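Long-range contact in Chains: A (Unidentified, PDB 6ZM9), which is a phage-encoded SAM lyase that probably cleaves S-adenosyl methionine, releasing 5'-deoxy-5'-methylthioadenosine, the nucleoside bound in the structure: residues A[11-15]-A[75-79]. Numbering follows the deposited sequence. Where two conformers were deposited one is given.
Sequences FSARI and IIIDL. With MTA (5'-deoxy-5'-methylthioadenosine), chain F.
From F11 O, which takes D78 N, to R14 beside I75, segment 11-15 runs antiparallel to segment 75-79, the short strand axes 4.7 Å apart at closest approach and 170° between their directions. A13 and I76 form a hydrogen-bonded pair: A13 N to I76 O spans 2.8 Å, and I76 N returns to A13 O. S12 with I77, the first bridge, and R14 with I75 are the flanking non-hydrogen-bonded pairs. Just past the second strand, D78 N still donates to F11 O at 3.0 Å.

A13 and I76 share the sheet face that, through A13 and I15, packs on helix 84-101. The small methyl of A13 suits close approach to V91, while CD1 of I15 meets CD1 of I76 at 4.4 Å, methyl to methyl, as suits branched aliphatic chains in a buried layer. D78 lays its CB against F11 O; with CG anti to the backbone N (chi1 177°), its carboxylate reaches the edge of the F11 ring. There OD2 accepts from L82 N and from a water that in turn accepts from F11 N, while OD1 takes E80 N, so this buried acid ties the strand start to the turn after residue 77.

On the edge of segment 75-79 turned away from 11-15, I77 pairs with the adenine: its N donates to MTA N1 (3.0 Å) and its O accepts from MTA N6 (2.8 Å). I77 CB and L79 CG add apolar contacts at N1 and N6. The segment thus pairs with its neighbour through I76 and D78 and with the nucleoside through I77, whose backbone matches adenine's donor-acceptor edge; S50 and, from the second subunit, E69 and S71 add bonds to MTA, placing the site at a subunit interface.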
loop_
_atom_site.group_PDB
_atom_site.type_symbol
_atom_site.label_atom_id
_atom_site.label_comp_id
_atom_site.label_asym_id
_atom_site.label_seq_id
_atom_site.Cartn_x
_atom_site.Cartn_y
_atom_site.Cartn_z
ATOM N N PHE A 11 -15.559 3.068 4.847
ATOM C CA PHE A 11 -14.764 4.111 4.220
ATOM C C PHE A 11 -13.288 4.005 4.557
ATOM O O PHE A 11 -12.910 3.635 5.677
ATOM C CB PHE A 11 -15.295 5.491 4.584
ATOM C CG PHE A 11 -16.694 5.699 4.143
ATOM C CD1 PHE A 11 -17.003 5.729 2.795
ATOM C CD2 PHE A 11 -17.716 5.779 5.067
ATOM C CE1 PHE A 11 -18.319 5.874 2.378
ATOM C CE2 PHE A 11 -19.038 5.936 4.658
ATOM C CZ PHE A 11 -19.337 5.973 3.314
ATOM N N SER A 12 -12.462 4.338 3.575
ATOM C CA SER A 12 -11.034 4.463 3.777
ATOM C C SER A 12 -10.502 5.516 2.820
ATOM O O SER A 12 -11.189 5.947 1.892
ATOM C CB SER A 12 -10.329 3.131 3.559
ATOM O OG SER A 12 -10.407 2.719 2.206
ATOM N N ALA A 13 -9.260 5.935 3.059
ATOM C CA ALA A 13 -8.638 6.933 2.215
ATOM C C ALA A 13 -7.142 6.693 2.136
ATOM O O ALA A 13 -6.540 6.063 3.007
ATOM C CB ALA A 13 -8.848 8.347 2.767
ATOM N N ARG A 14 -6.552 7.209 1.062
ATOM C CA ARG A 14 -5.108 7.280 0.887
ATOM C C ARG A 14 -4.759 8.714 0.508
ATOM O O ARG A 14 -5.423 9.318 -0.338
ATOM C CB ARG A 14 -4.628 6.358 -0.243
ATOM C CG ARG A 14 -4.900 4.894 -0.037
ATOM C CD ARG A 14 -3.954 4.037 -0.886
ATOM N NE ARG A 14 -4.217 4.139 -2.321
ATOM C CZ ARG A 14 -3.443 3.613 -3.267
ATOM N NH1 ARG A 14 -2.337 2.952 -2.946
ATOM N NH2 ARG A 14 -3.775 3.755 -4.542
ATOM N N ILE A 15 -3.719 9.260 1.134
ATOM C CA ILE A 15 -3.240 10.603 0.837
ATOM C C ILE A 15 -1.751 10.517 0.523
ATOM O O ILE A 15 -0.997 9.894 1.270
ATOM C CB ILE A 15 -3.472 11.556 2.023
ATOM C CG1 ILE A 15 -4.942 11.560 2.449
ATOM C CG2 ILE A 15 -2.997 12.969 1.689
ATOM C CD1 ILE A 15 -5.209 12.396 3.685
ATOM N N ILE A 75 -2.527 6.113 5.058
ATOM C CA ILE A 75 -3.614 5.151 4.881
ATOM C C ILE A 75 -4.542 5.297 6.080
ATOM O O ILE A 75 -4.116 5.102 7.226
ATOM C CB ILE A 75 -3.090 3.710 4.773
ATOM C CG1 ILE A 75 -2.102 3.592 3.614
ATOM C CG2 ILE A 75 -4.245 2.732 4.626
ATOM C CD1 ILE A 75 -1.311 2.289 3.598
ATOM N N ILE A 76 -5.818 5.596 5.822
ATOM C CA ILE A 76 -6.800 5.820 6.878
ATOM C C ILE A 76 -7.960 4.865 6.657
ATOM O O ILE A 76 -8.641 4.944 5.630
ATOM C CB ILE A 76 -7.323 7.266 6.874
ATOM C CG1 ILE A 76 -6.207 8.247 7.211
ATOM C CG2 ILE A 76 -8.478 7.403 7.870
ATOM C CD1 ILE A 76 -6.562 9.692 6.929
ATOM N N ILE A 77 -8.197 3.977 7.615
ATOM C CA ILE A 77 -9.405 3.163 7.649
ATOM C C ILE A 77 -10.343 3.778 8.682
ATOM O O ILE A 77 -9.940 4.008 9.825
ATOM C CB ILE A 77 -9.075 1.697 7.996
ATOM C CG1 ILE A 77 -8.095 1.111 6.970
ATOM C CG2 ILE A 77 -10.380 0.899 8.107
ATOM C CD1 ILE A 77 -7.549 -0.205 7.365
ATOM N N ASP A 78 -11.586 4.072 8.291
ATOM C CA ASP A 78 -12.525 4.678 9.233
ATOM C C ASP A 78 -12.970 3.612 10.226
ATOM O O ASP A 78 -13.596 2.628 9.827
ATOM C CB ASP A 78 -13.742 5.228 8.485
ATOM C CG ASP A 78 -14.795 5.810 9.416
ATOM O OD1 ASP A 78 -14.418 6.230 10.534
ATOM O OD2 ASP A 78 -15.997 5.856 9.024
ATOM N N LEU A 79 -12.647 3.799 11.509
ATOM C CA LEU A 79 -13.094 2.908 12.570
ATOM C C LEU A 79 -14.256 3.477 13.378
ATOM O O LEU A 79 -14.690 2.832 14.338
ATOM C CB LEU A 79 -11.927 2.586 13.532
ATOM C CG LEU A 79 -10.671 1.995 12.899
ATOM C CD1 LEU A 79 -9.578 1.612 13.882
ATOM C CD2 LEU A 79 -11.000 0.758 12.089
HETATM C CS MTA F . -4.131 -1.903 15.082
HETATM S "S5'" MTA F . -2.740 -1.038 15.735
HETATM C "C5'" MTA F . -1.438 -1.594 14.621
HETATM C "C4'" MTA F . -1.199 -0.722 13.404
HETATM O "O4'" MTA F . -2.409 -0.651 12.633
HETATM C "C2'" MTA F . -1.176 1.380 12.321
HETATM O "O2'" MTA F . -0.097 1.160 11.427
HETATM C "C3'" MTA F . -0.813 0.735 13.661
HETATM O "O3'" MTA F . 0.551 0.901 14.008
HETATM C "C1'" MTA F . -2.410 0.567 11.900
HETATM N N9 MTA F . -3.666 1.259 12.144
HETATM C C8 MTA F . -4.402 1.319 13.300
HETATM N N7 MTA F . -5.550 1.942 13.179
HETATM C C5 MTA F . -5.572 2.328 11.845
HETATM C C6 MTA F . -6.550 2.962 11.053
HETATM N N6 MTA F . -7.755 3.339 11.503
HETATM N N1 MTA F . -6.266 3.152 9.740
HETATM C C2 MTA F . -5.088 2.726 9.267
HETATM N N3 MTA F . -4.106 2.101 9.909
HETATM C C4 MTA F . -4.408 1.926 11.205
HETATM O O HOH W 1 -16.753 3.672 7.518
#